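Local coordinates for protein GNAT family acetyltransferase (Mycobacterium smegmatis, PDB 6C30) that probably transfers an acetyl group from acetyl-CoA to an amino group of a protein substrate, as a RimJ-type N-acetyltransferase of the GNAT family, at residues 72-75 with 76-80; 58-61 with 62-66; 20-24 with 25-29. One frame throughout, in Å; residues are numbered along the deposited sequence.

Interaction 1. Residues 72-75 with 76-80; sequences PSIC and SGLRA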
loop_
_atom_site.group_PDB
_atom_site.type_symbol
_atom_site.label_atom_id
_atom_site.label_comp_id
_atom_site.label_asym_id
_atom_site.label_seq_id
_atom_site.Cartn_x
_atom_site.Cartn_y
_atom_site.Cartn_z
ATOM N N PRO A 72 -19.284 8.299 -2.840
ATOM C CA PRO A 72 -18.806 8.742 -4.155
ATOM C C PRO A 72 -18.780 10.266 -4.340
ATOM O O PRO A 72 -17.771 10.783 -4.812
ATOM C CB PRO A 72 -19.789 8.068 -5.119
ATOM C CG PRO A 72 -20.087 6.763 -4.423
ATOM C CD PRO A 72 -20.252 7.192 -2.966
ATOM N N SER A 73 -19.824 10.984 -3.933
ATOM C CA SER A 73 -19.770 12.438 -4.091
ATOM C C SER A 73 -18.723 13.096 -3.190
ATOM O O SER A 73 -18.090 14.070 -3.582
ATOM C CB SER A 73 -21.146 13.051 -3.834
ATOM O OG SER A 73 -22.028 12.733 -4.915
ATOM N N ILE A 74 -18.534 12.557 -1.990
ATOM C CA ILE A 74 -17.521 13.100 -1.091
ATOM C C ILE A 74 -16.122 12.866 -1.662
ATOM O O ILE A 74 -15.298 13.791 -1.757
ATOM C CB ILE A 74 -17.661 12.480 0.311
ATOM C CG1 ILE A 74 -18.969 12.952 0.954
ATOM C CG2 ILE A 74 -16.456 12.825 1.181
ATOM C CD1 ILE A 74 -19.340 12.219 2.224
ATOM N N CYS A 75 -15.869 11.631 -2.083
ATOM C CA CYS A 75 -14.589 11.278 -2.657
ATOM C C CYS A 75 -14.317 12.089 -3.932
ATOM O O CYS A 75 -13.217 12.597 -4.127
ATOM C CB CYS A 75 -14.560 9.776 -2.937
ATOM S SG CYS A 75 -12.976 9.159 -3.497
ATOM N N SER A 76 -15.324 12.203 -4.796
ATOM C CA SER A 76 -15.158 12.992 -6.017
ATOM C C SER A 76 -14.820 14.452 -5.700
ATOM O O SER A 76 -13.950 15.049 -6.343
ATOM C CB SER A 76 -16.416 12.921 -6.888
ATOM O OG SER A 76 -16.486 11.689 -7.589
ATOM N N GLY A 77 -15.495 15.018 -4.705
ATOM C CA GLY A 77 -15.217 16.388 -4.308
ATOM C C GLY A 77 -13.801 16.570 -3.791
ATOM O O GLY A 77 -13.124 17.541 -4.137
ATOM N N LEU A 78 -13.356 15.649 -2.933
ATOM C CA LEU A 78 -11.983 15.700 -2.423
ATOM C C LEU A 78 -10.960 15.609 -3.544
ATOM O O LEU A 78 -9.991 16.362 -3.584
ATOM C CB LEU A 78 -11.737 14.569 -1.417
ATOM C CG LEU A 78 -12.506 14.696 -0.102
ATOM C CD1 LEU A 78 -12.410 13.405 0.709
ATOM C CD2 LEU A 78 -11.999 15.882 0.712
ATOM N N ARG A 79 -11.186 14.676 -4.462
ATOM C CA ARG A 79 -10.268 14.482 -5.571
ATOM C C ARG A 79 -10.290 15.670 -6.540
ATOM O O ARG A 79 -9.251 16.018 -7.110
ATOM C CB ARG A 79 -10.589 13.167 -6.284
ATOM C CG ARG A 79 -10.266 11.948 -5.406
ATOM C CD ARG A 79 -10.432 10.626 -6.132
ATOM N NE ARG A 79 -9.518 10.539 -7.258
ATOM C CZ ARG A 79 -8.291 10.027 -7.199
ATOM N NH1 ARG A 79 -7.806 9.530 -6.061
ATOM N NH2 ARG A 79 -7.547 10.014 -8.290
ATOM N N ALA A 80 -11.447 16.308 -6.700
ATOM C CA ALA A 80 -11.519 17.509 -7.535
ATOM C C ALA A 80 -10.701 18.654 -6.931
ATOM O O ALA A 80 -9.951 19.337 -7.633
ATOM C CB ALA A 80 -12.955 17.923 -7.729
#
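The first torsions of Ile74 and Leu78 set their branches alongside each other: Ile74 CG2 stands opposite its own backbone N, and Leu78 CG (chi1 -68°) lies opposite its carbonyl carbon, so that Ile74 CG2 and Leu78 CD1 come together. The two are i and i+4 partners on one alpha helix, 71-83, in the GNAT fold. Their side chains run side by side and point the same way. Ile74 CG2 touches Leu78 CD1 at 4.1 Å, an ordinary van der Waals contact. Leu78 CG also lies 3.4 Å from Ile74 O. Beneath them is the regular helix ladder. Leu78 N bonds to Ile74 O at 2.9 Å, and Arg79 N bonds to Cys75 O in the same way. Ser76 N bonds to Pro72 O at 2.8 Å, and Gly77 N to Ser73 O.

A second i, i+4 pair, Cys75 with Arg79, lies on another side of the helix. The thiol of Cys75, a buried residue, swings toward the next turn (chi1 -174°). The Arg79 chain bends at chi3 and carries the guanidinium onward. Arg79 NH1 is hydrogen-bonded to Val32 O, and NH2 to a bound glycerol. Met34 packs on Cys75, and Ala218 of the second subunit packs on Arg79. Between the two side chains, the Cys75 SG atom rests against the methylene Arg79 CD at 3.9 Å.

Interaction 2. Residues 58-61 with 62-66; sequences TGMD and WKVRH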
loop_
_atom_site.group_PDB
_atom_site.type_symbol
_atom_site.label_atom_id
_atom_site.label_comp_id
_atom_site.label_asym_id
_atom_site.label_seq_id
_atom_site.Cartn_x
_atom_site.Cartn_y
_atom_site.Cartn_z
ATOM N N THR A 58 -22.470 19.331 9.347
ATOM C CA THR A 58 -22.763 19.163 7.923
ATOM C C THR A 58 -24.189 19.550 7.580
ATOM O O THR A 58 -24.535 19.653 6.404
ATOM C CB THR A 58 -22.561 17.709 7.473
ATOM O OG1 THR A 58 -23.427 16.866 8.236
ATOM C CG2 THR A 58 -21.119 17.269 7.668
ATOM N N GLY A 59 -25.023 19.722 8.600
ATOM C CA GLY A 59 -26.418 20.055 8.390
ATOM C C GLY A 59 -27.263 18.847 8.047
ATOM O O GLY A 59 -28.408 18.973 7.618
ATOM N N MET A 60 -26.710 17.657 8.223
ATOM C CA MET A 60 -27.526 16.479 7.995
ATOM C C MET A 60 -27.249 15.412 9.038
ATOM O O MET A 60 -26.278 15.492 9.797
ATOM C CB MET A 60 -27.303 15.931 6.590
ATOM C CG MET A 60 -25.981 15.247 6.416
ATOM S SD MET A 60 -25.621 14.846 4.691
ATOM C CE MET A 60 -24.934 16.388 4.129
ATOM N N ASP A 61 -28.133 14.427 9.090
ATOM C CA ASP A 61 -28.014 13.360 10.047
ATOM C C ASP A 61 -26.726 12.589 9.794
ATOM O O ASP A 61 -26.361 12.345 8.644
ATOM C CB ASP A 61 -29.225 12.440 9.952
ATOM C CG ASP A 61 -29.153 11.292 10.911
ATOM O OD1 ASP A 61 -29.388 11.508 12.119
ATOM O OD2 ASP A 61 -28.858 10.171 10.455
ATOM N N TRP A 62 -26.040 12.213 10.865
ATOM C CA TRP A 62 -24.769 11.498 10.767
ATOM C C TRP A 62 -24.899 10.233 9.943
ATOM O O TRP A 62 -23.985 9.882 9.183
ATOM C CB TRP A 62 -24.252 11.146 12.160
ATOM C CG TRP A 62 -22.861 10.586 12.164
ATOM C CD1 TRP A 62 -22.493 9.271 12.056
ATOM C CD2 TRP A 62 -21.650 11.331 12.292
ATOM N NE1 TRP A 62 -21.126 9.160 12.113
ATOM C CE2 TRP A 62 -20.583 10.411 12.255
ATOM C CE3 TRP A 62 -21.362 12.693 12.436
ATOM C CZ2 TRP A 62 -19.245 10.809 12.351
ATOM C CZ3 TRP A 62 -20.036 13.085 12.530
ATOM C CH2 TRP A 62 -18.994 12.146 12.484
ATOM N N LYS A 63 -26.018 9.528 10.097
ATOM C CA LYS A 63 -26.187 8.243 9.435
ATOM C C LYS A 63 -26.461 8.418 7.951
ATOM O O LYS A 63 -26.158 7.529 7.154
ATOM C CB LYS A 63 -27.304 7.443 10.109
ATOM C CG LYS A 63 -26.969 7.091 11.556
ATOM C CD LYS A 63 -28.040 6.227 12.205
ATOM C CE LYS A 63 -29.340 6.993 12.385
ATOM N NZ LYS A 63 -29.168 8.233 13.205
ATOM N N VAL A 64 -27.010 9.567 7.581
ATOM C CA VAL A 64 -27.239 9.877 6.176
ATOM C C VAL A 64 -25.918 10.271 5.530
ATOM O O VAL A 64 -25.565 9.783 4.452
ATOM C CB VAL A 64 -28.278 11.003 6.009
ATOM C CG1 VAL A 64 -28.336 11.467 4.562
ATOM C CG2 VAL A 64 -29.642 10.529 6.482
ATOM N N ARG A 65 -25.183 11.147 6.200
ATOM C CA ARG A 65 -23.895 11.623 5.713
ATOM C C ARG A 65 -22.919 10.475 5.487
ATOM O O ARG A 65 -22.154 10.491 4.522
ATOM C CB ARG A 65 -23.295 12.640 6.694
ATOM C CG ARG A 65 -21.862 13.069 6.392
ATOM C CD ARG A 65 -21.755 13.845 5.077
ATOM N NE ARG A 65 -20.408 14.382 4.900
ATOM C CZ ARG A 65 -20.044 15.181 3.903
ATOM N NH1 ARG A 65 -20.926 15.529 2.977
ATOM N NH2 ARG A 65 -18.792 15.619 3.828
ATOM N N HIS A 66 -22.945 9.479 6.366
ATOM C CA HIS A 66 -21.926 8.434 6.317
ATOM C C HIS A 66 -22.424 7.088 5.820
ATOM O O HIS A 66 -21.763 6.067 6.005
ATOM C CB HIS A 66 -21.281 8.298 7.700
ATOM C CG HIS A 66 -20.576 9.540 8.129
ATOM N ND1 HIS A 66 -21.149 10.472 8.968
ATOM C CD2 HIS A 66 -19.358 10.031 7.803
ATOM C CE1 HIS A 66 -20.312 11.476 9.143
ATOM N NE2 HIS A 66 -19.215 11.233 8.447
#
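Asp61 meets Lys63 and Val64 at the start of helix 62-65, where it is the N-cap. The tight part is here. Asp61 OD2 takes the N-H of Lys63 at 2.9 Å, with the donor well above the carboxylate plane. Its bond from Val64 N is weak. The carboxylate reaches these amides because CG is anti to the backbone N (chi1 179°). Asp61 O accepts the straighter bond from Arg65 N (3.0 Å, 172°), which opens the helical ladder. On the inner side His66 CE1 lies over the centre of the buried Trp62 ring, while His66 ND1 bonds to Trp62 O at 2.9 Å. Met60 makes ordinary packing, its CG 3.8 Å from Arg65 CB.

The outer side, largely open to solvent, is looser. The Lys63 chain curls back at chi3 and chi4, and its ammonium makes a long salt bridge, Lys63 NZ to Asp61 OD2, 3.4 Å. Thr58 CG2 lies over one face of the Arg65 guanidinium, 4.1 Å from Arg65 NE.

Trp62 packs on Gln48 and Leu51 of helix 48-51. Its NE1 bonds to Arg44 O, and His66 O to Ser41 OG, both partners on helix 37-46.

Interaction 3. Residues 20-24 with 25-29; sequences LRVPA and GVVGL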
loop_
_atom_site.group_PDB
_atom_site.type_symbol
_atom_site.label_atom_id
_atom_site.label_comp_id
_atom_site.label_asym_id
_atom_site.label_seq_id
_atom_site.Cartn_x
_atom_site.Cartn_y
_atom_site.Cartn_z
ATOM N N LEU A 20 6.019 3.093 6.688
ATOM C CA LEU A 20 6.847 3.071 7.883
ATOM C C LEU A 20 6.520 1.818 8.652
ATOM O O LEU A 20 5.393 1.316 8.571
ATOM C CB LEU A 20 6.582 4.285 8.771
ATOM C CG LEU A 20 6.613 5.673 8.141
ATOM C CD1 LEU A 20 6.346 6.692 9.223
ATOM C CD2 LEU A 20 7.959 5.919 7.477
ATOM N N ARG A 21 7.477 1.312 9.421
ATOM C CA ARG A 21 7.113 0.357 10.447
ATOM C C ARG A 21 7.247 1.062 11.788
ATOM O O ARG A 21 8.321 1.586 12.113
ATOM C CB ARG A 21 7.970 -0.913 10.402
ATOM C CG ARG A 21 7.536 -1.905 11.472
ATOM C CD ARG A 21 8.153 -3.292 11.307
ATOM N NE ARG A 21 7.421 -4.188 10.403
ATOM C CZ ARG A 21 6.240 -4.746 10.668
ATOM N NH1 ARG A 21 5.594 -4.472 11.797
ATOM N NH2 ARG A 21 5.689 -5.572 9.791
ATOM N N VAL A 22 6.141 1.098 12.527
ATOM C CA VAL A 22 6.046 1.751 13.831
ATOM C C VAL A 22 5.438 0.728 14.798
ATOM O O VAL A 22 5.073 -0.359 14.364
ATOM C CB VAL A 22 5.205 3.047 13.747
ATOM C CG1 VAL A 22 5.920 4.090 12.898
ATOM C CG2 VAL A 22 3.815 2.749 13.214
ATOM N N PRO A 23 5.358 1.045 16.107
ATOM C CA PRO A 23 4.835 0.031 17.035
ATOM C C PRO A 23 3.492 -0.593 16.634
ATOM O O PRO A 23 3.295 -1.786 16.841
ATOM C CB PRO A 23 4.703 0.812 18.341
ATOM C CG PRO A 23 5.860 1.748 18.290
ATOM C CD PRO A 23 5.977 2.169 16.839
ATOM N N ALA A 24 2.596 0.180 16.037
ATOM C CA ALA A 24 1.282 -0.345 15.684
ATOM C C ALA A 24 1.306 -1.331 14.506
ATOM O O ALA A 24 0.410 -2.164 14.371
ATOM C CB ALA A 24 0.325 0.813 15.372
ATOM N N GLY A 25 2.324 -1.218 13.657
ATOM C CA GLY A 25 2.419 -2.051 12.471
ATOM C C GLY A 25 2.977 -1.268 11.304
ATOM O O GLY A 25 3.739 -0.321 11.484
ATOM N N VAL A 26 2.617 -1.682 10.095
ATOM C CA VAL A 26 3.037 -0.947 8.912
ATOM C C VAL A 26 2.021 0.157 8.626
ATOM O O VAL A 26 0.826 -0.114 8.458
ATOM C CB VAL A 26 3.177 -1.875 7.684
ATOM C CG1 VAL A 26 3.595 -1.077 6.453
ATOM C CG2 VAL A 26 4.202 -2.984 7.979
ATOM N N VAL A 27 2.481 1.403 8.603
ATOM C CA VAL A 27 1.589 2.525 8.325
ATOM C C VAL A 27 2.021 3.271 7.074
ATOM O O VAL A 27 3.205 3.376 6.772
ATOM C CB VAL A 27 1.524 3.517 9.503
ATOM C CG1 VAL A 27 0.907 2.855 10.730
ATOM C CG2 VAL A 27 2.901 4.095 9.799
ATOM N N GLY A 28 1.052 3.781 6.321
ATOM C CA GLY A 28 1.347 4.538 5.121
ATOM C C GLY A 28 0.169 5.442 4.800
ATOM O O GLY A 28 -0.921 5.282 5.374
ATOM N N LEU A 29 0.405 6.403 3.908
ATOM C CA LEU A 29 -0.643 7.282 3.363
ATOM C C LEU A 29 -0.812 7.021 1.883
ATOM O O LEU A 29 0.174 6.889 1.163
ATOM C CB LEU A 29 -0.301 8.760 3.561
ATOM C CG LEU A 29 0.005 9.258 4.977
ATOM C CD1 LEU A 29 0.229 10.767 4.980
ATOM C CD2 LEU A 29 -1.141 8.885 5.920
#
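Arg21 lays its guanidinium over Val26, with Val26 CG2 against one face of the group and 3.5 Å from Arg21 NH2. The two side chains cross at a slant on one face of a beta hairpin, strands 17-22 and 25-31, which forms an edge of the GNAT sheet. The Arg21 chain leaves with CG anti to the backbone N (chi1 -179°) and turns at chi3, which brings the guanidinium back over its neighbour. Arg21 NE is hydrogen-bonded to a bound glycerol.

The other face carries Leu20, Val22 and Val27. In the conformer of Val27 described here, one of two, the side chains of Val22 and Val27 meet at about a right angle, with Val22 CG2 and Val27 CG2 at 3.8 Å. Val27 CG2 then also lies 3.8 Å from Leu20 CB. This apolar face packs on helix 130-143, where Met137 touches both Leu20 and Val27.

The strands are joined by a type I turn from Val22 to Gly25. Gly25 has a positive phi of 143°, a conformation readily adopted by glycine. At the tip, Ala24 O receives a bond from Arg35 NH1 of the second subunit. The antiparallel ladder holds the hairpin together. Leu20 N and Val27 O bond at 2.8 Å, and Val27 N returns to Leu20 O. Nearer the turn, Val22 N bonds to Gly25 O at 3.0 Å.

The three contacts follow one another along the chain: interaction 3 first, then interaction 2, then interaction 1. Interactions 1 and 2 lie on successive helices, 62-65 and 71-83, with centres 16 Å apart. They touch directly, as Ile74 CD1 packs on Arg65 CZ at 3.5 Å. Interaction 3 is separate, in the hairpin. Its centre is 26 Å from that of interaction 1, with nearest atoms about 11 Å apart. From interaction 2 it is 31 Å between centres. Interactions 1 and 3 both have an arginine bonded to a bound glycerol, and both border the second subunit. The glycerols probably come from the crystallisation liquor. The structure is an apo form.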